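Local coordinates for protein PA0821 (Pseudomonas aeruginosa, PDB 7DRG) that probably acts as the immunity protein (antitoxin) that neutralises a putative VRR-NUC nuclease effector of the type VI secretion system, at residues 336-339 against 340-344; 248-251 against 252-255; 293-296 against 297-300. All coordinates share one frame; numbering follows the deposited sequence.

Contact 1: residues 336-339 against 340-344; sequences SEIP and RWCDK
Glu337 sets its carboxylate against the guanidinium edge of Arg340, one turn further on at the start of helix 338-348. The salt bridge runs through a single hydrogen bond, Arg340 NE to Glu337 OE1 at 3.0 Å, nearly straight at 171° and lying in the guanidinium plane; the oxygen is met almost in line with its C-O bond. The carboxylate and guanidinium planes are turned 31° apart. Arg340 runs out extended through chi1 and chi2 and then bends at chi3 (65°), which brings NE back to the acid, while Glu337 is itself bent at chi2. CZ of Arg340 lies over one face of the Trp341 ring, 4.2 Å above its plane and offset toward the rim. Trp341 presents its edge to Glu337, with CD1 3.1 Å from Glu337 O, and its backbone N-H bonds to that same carbonyl. Cys342 N to Ile338 O and Asp343 N to Pro339 O continue the alpha-helical i to i+4 pattern. Pro339, in the first turn of the helix, has no N-H to offer, a usual place for proline. On another side of the turn Ile338 CG2 meets Cys342 SG at 3.9 Å. A water bridges Ser336 O and Arg340 N, donating to the former and accepting a hydrogen bond from the latter at 3.2 Å. Trp341 is buried on Ala288, Val291 and Leu292 of helix 288-297, and Lys344 reaches a salt bridge with Asp281. The acid, near the helix N-terminus, would probably be stabilised as a carboxylate both by Arg340 and by the helix dipole.

Contact 2: residues 248-251 against 252-255; sequences DALR and AQLP
Ala252, Leu250 and Arg251 carry most of this turn, where helix 247-251 runs out into the loop leading to strand 259-264. Ala252 N bonds to Asp248 O at 3.2 Å, an i to i+4 bond with the donor tilted 23° from the carbonyl plane, and its methyl CB rests 3.6 Å from Ala249 O. Leu250 turns its carbonyl to the next residues: Gln253 N gives it a hydrogen bond of 2.9 Å, spanning three residues, with the N-H well above the carbonyl plane. The span thus drops from four residues to three, as in a tighter, 3-10-like turn. Leu254 then packs back over the same carbonyl, its CG 3.3 Å from Leu250 O, and CD1 comes within 4.3 Å of Leu250 CB. With CG of Leu254 anti to the carbonyl carbon (chi1 -52°), the branched end of the side chain is carried over Leu250 O. The two leucines face helix 288-297, Leu250 on Ala296 and Leu297, Leu254 on Leu293; Leu254 also lies on Phe259 and Phe261 of strand 259-264. The aliphatic part of Gln253 passes by Ala249, with CG 3.4 Å from Ala249 O. The side chain of Arg251 touches Phe261, and its carbonyl is tied to the loop by a water that donates to both Arg251 O, at 2.9 Å, and Leu254 O.

Contact 3: residues 293-296 against 297-300; sequences LNHA and LKGI
The C-terminal turn of helix 288-297 passes here into a short 3-10 segment, and the backbone bonds become weak as it does so. Leu297 N is shared between Leu293 O and Asn294 O, and Lys298 N also reaches Asn294 O, at 2.9 Å but with a bent angle of 116°; all three are weak. Asn294 O thus receives two N-H groups, and CB of Lys298 lies 3.2 Å from the same oxygen. On the buried side Leu293 and Leu297 meet through their branches, CD1 to CD1 at 3.7 Å, the two chains running aslant. Both lie on Thr234 of strand 233-237, and Leu297 also touches Leu236. On another side His295 and Lys298 run alongside each other, pointing the same way. With CG of Lys298 placed between its own backbone N and carbonyl carbon (chi1 61°) and the rest of the chain extended, NZ is carried to 3.7 Å from His295 ND1. A water joins the two: it accepts from NZ at 2.8 Å and lies 2.9 Å from ND1, in the plane of the imidazole at its edge. Asn294 looks to other partners, its ND2 bonding Asp332 OD1. Further on, Ile300 N bonds back to Leu297 O across three residues, the short span characteristic of a helix whose C-terminal end runs on into a 3-10 turn.

How the contacts relate
Helix 288-297 joins all three: contact 3 is its own C-terminal turn, contact 2 packs against it, and contact 1 rests on it from another helix. Contacts 2 and 3, with centres about 12 Å apart, touch where the leucines of one pack on those of the other. Contact 1 reaches contact 3 by Ile338 CD1, 3.5 Å from His295 CG, but stays about 6 Å from contact 2 at the nearest atoms. Contact 1 is at the surface and adds a salt bridge to its backbone bonds, with Trp341 its buried residue; contacts 2 and 3 are partly buried, with leucines inward. Each of the three has a bridging water. Contact 1 lies at the start of a helix; contacts 2 and 3 lie where one passes into a loop.

Contact 1: residues 336-339 against 340-344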
ATOM      1  N   SER B 336     -26.146   3.134  11.448  1.00 45.87           N
ATOM      2  CA  SER B 336     -27.128   2.222  10.876  1.00 45.06           C
ATOM      3  C   SER B 336     -26.533   0.867  10.516  1.00 44.83           C
ATOM      4  O   SER B 336     -27.282  -0.104  10.372  1.00 46.18           O
ATOM      5  CB  SER B 336     -27.767   2.857   9.640  1.00 46.57           C
ATOM      6  OG  SER B 336     -26.781   3.233   8.697  1.00 49.45           O
ATOM      7  N   GLU B 337     -25.211   0.769  10.385  1.00 39.84           N
ATOM      8  CA  GLU B 337     -24.570  -0.479   9.990  1.00 37.27           C
ATOM      9  C   GLU B 337     -24.157  -1.338  11.177  1.00 33.69           C
ATOM     10  O   GLU B 337     -23.661  -2.450  10.973  1.00 35.25           O
ATOM     11  CB  GLU B 337     -23.346  -0.193   9.111  1.00 44.25           C
ATOM     12  CG  GLU B 337     -23.701   0.400   7.752  1.00 51.32           C
ATOM     13  CD  GLU B 337     -24.758  -0.412   7.017  1.00 70.75           C
ATOM     14  OE1 GLU B 337     -24.490  -1.588   6.685  1.00 75.82           O
ATOM     15  OE2 GLU B 337     -25.865   0.121   6.785  1.00 76.97           O
ATOM     16  N   ILE B 338     -24.359  -0.858  12.402  1.00 33.74           N
ATOM     17  CA  ILE B 338     -23.916  -1.612  13.576  1.00 36.48           C
ATOM     18  C   ILE B 338     -24.597  -2.974  13.679  1.00 33.76           C
ATOM     19  O   ILE B 338     -23.894  -3.973  13.897  1.00 32.88           O
ATOM     20  CB  ILE B 338     -24.077  -0.756  14.842  1.00 38.14           C
ATOM     21  CG1 ILE B 338     -23.051   0.383  14.832  1.00 35.68           C
ATOM     22  CG2 ILE B 338     -23.925  -1.604  16.103  1.00 40.27           C
ATOM     23  CD1 ILE B 338     -21.609  -0.098  14.839  1.00 36.44           C
ATOM     24  N   PRO B 339     -25.926  -3.100  13.521  1.00 38.65           N
ATOM     25  CA  PRO B 339     -26.517  -4.450  13.584  1.00 38.03           C
ATOM     26  C   PRO B 339     -25.896  -5.431  12.606  1.00 35.52           C
ATOM     27  O   PRO B 339     -25.717  -6.605  12.953  1.00 37.61           O
ATOM     28  CB  PRO B 339     -28.001  -4.190  13.282  1.00 42.02           C
ATOM     29  CG  PRO B 339     -28.232  -2.817  13.823  1.00 39.46           C
ATOM     30  CD  PRO B 339     -26.974  -2.066  13.431  1.00 40.16           C
ATOM     31  N   ARG B 340     -25.540  -4.981  11.399  1.00 34.11           N
ATOM     32  CA  ARG B 340     -24.888  -5.880  10.450  1.00 33.86           C
ATOM     33  C   ARG B 340     -23.525  -6.326  10.970  1.00 37.74           C
ATOM     34  O   ARG B 340     -23.128  -7.483  10.781  1.00 33.78           O
ATOM     35  CB  ARG B 340     -24.748  -5.213   9.082  1.00 45.03           C
ATOM     36  CG  ARG B 340     -24.059  -6.105   8.059  1.00 54.67           C
ATOM     37  CD  ARG B 340     -23.991  -5.485   6.667  1.00 67.93           C
ATOM     38  NE  ARG B 340     -23.155  -4.288   6.615  1.00 75.62           N
ATOM     39  CZ  ARG B 340     -21.825  -4.294   6.667  1.00 78.60           C
ATOM     40  NH1 ARG B 340     -21.163  -5.437   6.788  1.00 80.77           N
ATOM     41  NH2 ARG B 340     -21.155  -3.151   6.607  1.00 77.97           N
ATOM     42  N   TRP B 341     -22.801  -5.425  11.638  1.00 35.16           N
ATOM     43  CA  TRP B 341     -21.514  -5.798  12.223  1.00 28.19           C
ATOM     44  C   TRP B 341     -21.696  -6.745  13.405  1.00 34.35           C
ATOM     45  O   TRP B 341     -20.873  -7.645  13.615  1.00 33.90           O
ATOM     46  CB  TRP B 341     -20.737  -4.544  12.636  1.00 27.36           C
ATOM     47  CG  TRP B 341     -20.106  -3.835  11.469  1.00 31.70           C
ATOM     48  CD1 TRP B 341     -20.583  -2.733  10.818  1.00 31.15           C
ATOM     49  CD2 TRP B 341     -18.887  -4.196  10.808  1.00 30.57           C
ATOM     50  NE1 TRP B 341     -19.732  -2.383   9.792  1.00 29.99           N
ATOM     51  CE2 TRP B 341     -18.682  -3.265   9.769  1.00 30.02           C
ATOM     52  CE3 TRP B 341     -17.946  -5.214  10.998  1.00 32.28           C
ATOM     53  CZ2 TRP B 341     -17.580  -3.321   8.924  1.00 28.74           C
ATOM     54  CZ3 TRP B 341     -16.849  -5.268  10.159  1.00 29.64           C
ATOM     55  CH2 TRP B 341     -16.675  -4.327   9.132  1.00 30.19           C
ATOM     56  N   CYS B 342     -22.770  -6.562  14.185  1.00 32.54           N
ATOM     57  CA  CYS B 342     -23.100  -7.514  15.244  1.00 32.63           C
ATOM     58  C   CYS B 342     -23.369  -8.901  14.675  1.00 36.38           C
ATOM     59  O   CYS B 342     -22.986  -9.912  15.279  1.00 35.25           O
ATOM     60  CB  CYS B 342     -24.325  -7.039  16.028  1.00 38.06           C
ATOM     61  SG  CYS B 342     -24.164  -5.406  16.787  1.00 45.67           S
ATOM     62  N   ASP B 343     -24.064  -8.970  13.535  1.00 35.90           N
ATOM     63  CA  ASP B 343     -24.342 -10.263  12.916  1.00 35.50           C
ATOM     64  C   ASP B 343     -23.066 -10.905  12.391  1.00 35.10           C
ATOM     65  O   ASP B 343     -22.881 -12.122  12.509  1.00 36.06           O
ATOM     66  CB  ASP B 343     -25.352 -10.106  11.778  1.00 35.04           C
ATOM     67  CG  ASP B 343     -26.768  -9.832  12.268  1.00 36.54           C
ATOM     68  OD1 ASP B 343     -27.120 -10.256  13.387  1.00 39.57           O
ATOM     69  OD2 ASP B 343     -27.537  -9.200  11.509  1.00 43.54           O
ATOM     70  N   LYS B 344     -22.173 -10.100  11.809  1.00 36.92           N
ATOM     71  CA  LYS B 344     -20.921 -10.638  11.293  1.00 38.11           C
ATOM     72  C   LYS B 344     -20.062 -11.195  12.423  1.00 39.30           C
ATOM     73  O   LYS B 344     -19.427 -12.247  12.273  1.00 34.86           O
ATOM     74  CB  LYS B 344     -20.170  -9.554  10.517  1.00 39.84           C
ATOM     75  CG  LYS B 344     -19.076 -10.097   9.618  1.00 50.90           C
ATOM     76  CD  LYS B 344     -19.005  -9.368   8.280  1.00 53.19           C
ATOM     77  CE  LYS B 344     -18.441  -7.969   8.427  1.00 55.02           C
ATOM     78  NZ  LYS B 344     -17.578  -7.611   7.266  1.00 51.35           N
TER
HETATM   79  O   HOH W   1     -27.147  -2.692   9.876  1.00 42.20           O

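Contact 2: residues 248-251 against 252-255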
ATOM      1  N   ASP B 248     -20.865  -0.328  32.872  1.00 42.48           N
ATOM      2  CA  ASP B 248     -22.177  -0.882  32.543  1.00 44.54           C
ATOM      3  C   ASP B 248     -22.586  -0.516  31.121  1.00 38.87           C
ATOM      4  O   ASP B 248     -23.044  -1.370  30.352  1.00 37.35           O
ATOM      5  CB  ASP B 248     -23.226  -0.389  33.541  1.00 51.08           C
ATOM      6  CG  ASP B 248     -23.051  -0.992  34.922  1.00 59.53           C
ATOM      7  OD1 ASP B 248     -22.431  -2.074  35.028  1.00 56.20           O
ATOM      8  OD2 ASP B 248     -23.538  -0.386  35.903  1.00 61.67           O
ATOM      9  N   ALA B 249     -22.413   0.755  30.749  1.00 41.63           N
ATOM     10  CA  ALA B 249     -22.829   1.205  29.426  1.00 43.62           C
ATOM     11  C   ALA B 249     -21.990   0.579  28.318  1.00 43.57           C
ATOM     12  O   ALA B 249     -22.484   0.402  27.199  1.00 39.09           O
ATOM     13  CB  ALA B 249     -22.759   2.730  29.350  1.00 44.45           C
ATOM     14  N   LEU B 250     -20.728   0.239  28.600  1.00 37.37           N
ATOM     15  CA  LEU B 250     -19.895  -0.386  27.573  1.00 32.47           C
ATOM     16  C   LEU B 250     -20.249  -1.856  27.384  1.00 29.00           C
ATOM     17  O   LEU B 250     -20.319  -2.339  26.248  1.00 33.63           O
ATOM     18  CB  LEU B 250     -18.413  -0.244  27.926  1.00 32.77           C
ATOM     19  CG  LEU B 250     -17.782   1.136  27.737  1.00 33.91           C
ATOM     20  CD1 LEU B 250     -16.317   1.098  28.141  1.00 35.49           C
ATOM     21  CD2 LEU B 250     -17.931   1.606  26.292  1.00 34.18           C
ATOM     22  N   ARG B 251     -20.469  -2.584  28.484  1.00 33.34           N
ATOM     23  CA  ARG B 251     -20.832  -3.993  28.374  1.00 32.71           C
ATOM     24  C   ARG B 251     -22.166  -4.166  27.665  1.00 36.79           C
ATOM     25  O   ARG B 251     -22.419  -5.216  27.064  1.00 41.11           O
ATOM     26  CB  ARG B 251     -20.856  -4.637  29.762  1.00 33.80           C
ATOM     27  CG  ARG B 251     -19.465  -4.783  30.384  1.00 33.13           C
ATOM     28  CD  ARG B 251     -19.526  -5.203  31.844  1.00 39.03           C
ATOM     29  NE  ARG B 251     -19.829  -6.621  31.998  1.00 36.44           N
ATOM     30  CZ  ARG B 251     -19.922  -7.244  33.169  1.00 45.73           C
ATOM     31  NH1 ARG B 251     -19.735  -6.571  34.297  1.00 47.88           N
ATOM     32  NH2 ARG B 251     -20.201  -8.539  33.212  1.00 45.75           N
ATOM     33  N   ALA B 252     -23.018  -3.137  27.696  1.00 33.71           N
ATOM     34  CA  ALA B 252     -24.261  -3.160  26.935  1.00 45.53           C
ATOM     35  C   ALA B 252     -24.030  -3.083  25.427  1.00 49.63           C
ATOM     36  O   ALA B 252     -24.916  -3.474  24.659  1.00 52.32           O
ATOM     37  CB  ALA B 252     -25.167  -2.008  27.377  1.00 47.48           C
ATOM     38  N   GLN B 253     -22.870  -2.589  24.984  1.00 36.92           N
ATOM     39  CA  GLN B 253     -22.578  -2.456  23.565  1.00 38.54           C
ATOM     40  C   GLN B 253     -21.602  -3.496  23.037  1.00 30.12           C
ATOM     41  O   GLN B 253     -21.337  -3.512  21.831  1.00 34.81           O
ATOM     42  CB  GLN B 253     -21.998  -1.063  23.269  1.00 39.22           C
ATOM     43  CG  GLN B 253     -22.811   0.096  23.800  1.00 44.19           C
ATOM     44  CD  GLN B 253     -22.030   1.391  23.784  1.00 40.98           C
ATOM     45  OE1 GLN B 253     -21.628   1.901  24.832  1.00 45.84           O
ATOM     46  NE2 GLN B 253     -21.808   1.934  22.595  1.00 37.26           N
ATOM     47  N   LEU B 254     -21.039  -4.340  23.894  1.00 31.35           N
ATOM     48  CA  LEU B 254     -19.966  -5.248  23.494  1.00 32.28           C
ATOM     49  C   LEU B 254     -20.308  -6.658  23.951  1.00 33.78           C
ATOM     50  O   LEU B 254     -20.040  -7.015  25.111  1.00 33.76           O
ATOM     51  CB  LEU B 254     -18.631  -4.794  24.076  1.00 28.21           C
ATOM     52  CG  LEU B 254     -18.289  -3.330  23.790  1.00 30.08           C
ATOM     53  CD1 LEU B 254     -17.184  -2.862  24.732  1.00 32.31           C
ATOM     54  CD2 LEU B 254     -17.897  -3.126  22.324  1.00 27.65           C
ATOM     55  N   PRO B 255     -20.867  -7.487  23.071  1.00 33.20           N
ATOM     56  CA  PRO B 255     -21.363  -8.805  23.493  1.00 38.86           C
ATOM     57  C   PRO B 255     -20.296  -9.626  24.200  1.00 38.17           C
ATOM     58  O   PRO B 255     -19.175  -9.785  23.705  1.00 31.86           O
ATOM     59  CB  PRO B 255     -21.792  -9.453  22.174  1.00 35.56           C
ATOM     60  CG  PRO B 255     -22.132  -8.297  21.293  1.00 38.96           C
ATOM     61  CD  PRO B 255     -21.161  -7.209  21.655  1.00 29.65           C
TER
HETATM   62  O   HOH W   2     -20.788  -7.555  27.413  1.00 39.02           O

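Contact 3: residues 293-296 against 297-300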
ATOM      1  N   LEU B 293     -15.937  -2.062  18.993  1.00 22.53           N
ATOM      2  CA  LEU B 293     -15.350  -1.348  20.119  1.00 21.33           C
ATOM      3  C   LEU B 293     -15.038   0.098  19.757  1.00 24.46           C
ATOM      4  O   LEU B 293     -15.261   1.006  20.565  1.00 23.88           O
ATOM      5  CB  LEU B 293     -14.092  -2.065  20.600  1.00 22.39           C
ATOM      6  CG  LEU B 293     -13.433  -1.402  21.811  1.00 24.88           C
ATOM      7  CD1 LEU B 293     -14.378  -1.362  23.010  1.00 23.54           C
ATOM      8  CD2 LEU B 293     -12.176  -2.139  22.169  1.00 25.55           C
ATOM      9  N   ASN B 294     -14.509   0.332  18.551  1.00 24.01           N
ATOM     10  CA  ASN B 294     -14.229   1.699  18.127  1.00 23.36           C
ATOM     11  C   ASN B 294     -15.500   2.536  18.106  1.00 25.35           C
ATOM     12  O   ASN B 294     -15.477   3.720  18.459  1.00 28.14           O
ATOM     13  CB  ASN B 294     -13.553   1.688  16.753  1.00 22.59           C
ATOM     14  CG  ASN B 294     -13.345   3.082  16.178  1.00 26.16           C
ATOM     15  OD1 ASN B 294     -12.352   3.750  16.473  1.00 26.96           O
ATOM     16  ND2 ASN B 294     -14.273   3.514  15.325  1.00 23.46           N
ATOM     17  N   HIS B 295     -16.622   1.935  17.697  1.00 26.56           N
ATOM     18  CA  HIS B 295     -17.891   2.656  17.702  1.00 26.26           C
ATOM     19  C   HIS B 295     -18.279   3.081  19.115  1.00 29.03           C
ATOM     20  O   HIS B 295     -18.736   4.210  19.330  1.00 32.56           O
ATOM     21  CB  HIS B 295     -18.978   1.785  17.075  1.00 30.00           C
ATOM     22  CG  HIS B 295     -20.258   2.515  16.808  1.00 34.46           C
ATOM     23  ND1 HIS B 295     -20.408   3.392  15.758  1.00 38.65           N
ATOM     24  CD2 HIS B 295     -21.444   2.499  17.461  1.00 37.44           C
ATOM     25  CE1 HIS B 295     -21.633   3.886  15.772  1.00 38.19           C
ATOM     26  NE2 HIS B 295     -22.283   3.358  16.794  1.00 40.02           N
ATOM     27  N   ALA B 296     -18.082   2.194  20.094  1.00 27.47           N
ATOM     28  CA  ALA B 296     -18.443   2.506  21.475  1.00 27.22           C
ATOM     29  C   ALA B 296     -17.542   3.574  22.088  1.00 30.63           C
ATOM     30  O   ALA B 296     -17.982   4.314  22.975  1.00 31.43           O
ATOM     31  CB  ALA B 296     -18.392   1.240  22.332  1.00 28.84           C
ATOM     32  N   LEU B 297     -16.289   3.670  21.643  1.00 27.19           N
ATOM     33  CA  LEU B 297     -15.309   4.536  22.285  1.00 28.98           C
ATOM     34  C   LEU B 297     -14.923   5.764  21.472  1.00 29.15           C
ATOM     35  O   LEU B 297     -14.143   6.581  21.964  1.00 28.36           O
ATOM     36  CB  LEU B 297     -14.042   3.738  22.615  1.00 26.79           C
ATOM     37  CG  LEU B 297     -14.214   2.584  23.602  1.00 27.02           C
ATOM     38  CD1 LEU B 297     -12.865   1.947  23.917  1.00 23.91           C
ATOM     39  CD2 LEU B 297     -14.891   3.065  24.878  1.00 27.30           C
ATOM     40  N   LYS B 298     -15.436   5.935  20.252  1.00 31.36           N
ATOM     41  CA  LYS B 298     -14.928   7.034  19.438  1.00 30.54           C
ATOM     42  C   LYS B 298     -15.284   8.402  20.006  1.00 29.96           C
ATOM     43  O   LYS B 298     -14.664   9.400  19.618  1.00 33.36           O
ATOM     44  CB  LYS B 298     -15.422   6.906  17.999  1.00 32.04           C
ATOM     45  CG  LYS B 298     -16.919   6.956  17.820  1.00 33.86           C
ATOM     46  CD  LYS B 298     -17.248   6.646  16.368  1.00 42.20           C
ATOM     47  CE  LYS B 298     -18.705   6.901  16.043  1.00 39.37           C
ATOM     48  NZ  LYS B 298     -18.973   6.576  14.617  1.00 40.58           N
ATOM     49  N   GLY B 299     -16.249   8.471  20.923  1.00 30.95           N
ATOM     50  CA  GLY B 299     -16.526   9.709  21.627  1.00 34.92           C
ATOM     51  C   GLY B 299     -15.391  10.188  22.507  1.00 40.62           C
ATOM     52  O   GLY B 299     -15.357  11.371  22.863  1.00 35.57           O
ATOM     53  N   ILE B 300     -14.460   9.305  22.867  1.00 29.38           N
ATOM     54  CA  ILE B 300     -13.297   9.694  23.655  1.00 29.56           C
ATOM     55  C   ILE B 300     -11.995   9.512  22.871  1.00 26.07           C
ATOM     56  O   ILE B 300     -10.932   9.390  23.460  1.00 26.25           O
ATOM     57  CB  ILE B 300     -13.242   8.945  25.002  1.00 29.54           C
ATOM     58  CG1 ILE B 300     -13.093   7.430  24.804  1.00 24.50           C
ATOM     59  CG2 ILE B 300     -14.461   9.285  25.845  1.00 29.02           C
ATOM     60  CD1 ILE B 300     -12.556   6.693  26.034  1.00 26.07           C
TER
HETATM   61  O   HOH W   3     -18.087   3.974  14.172  1.00 33.07           O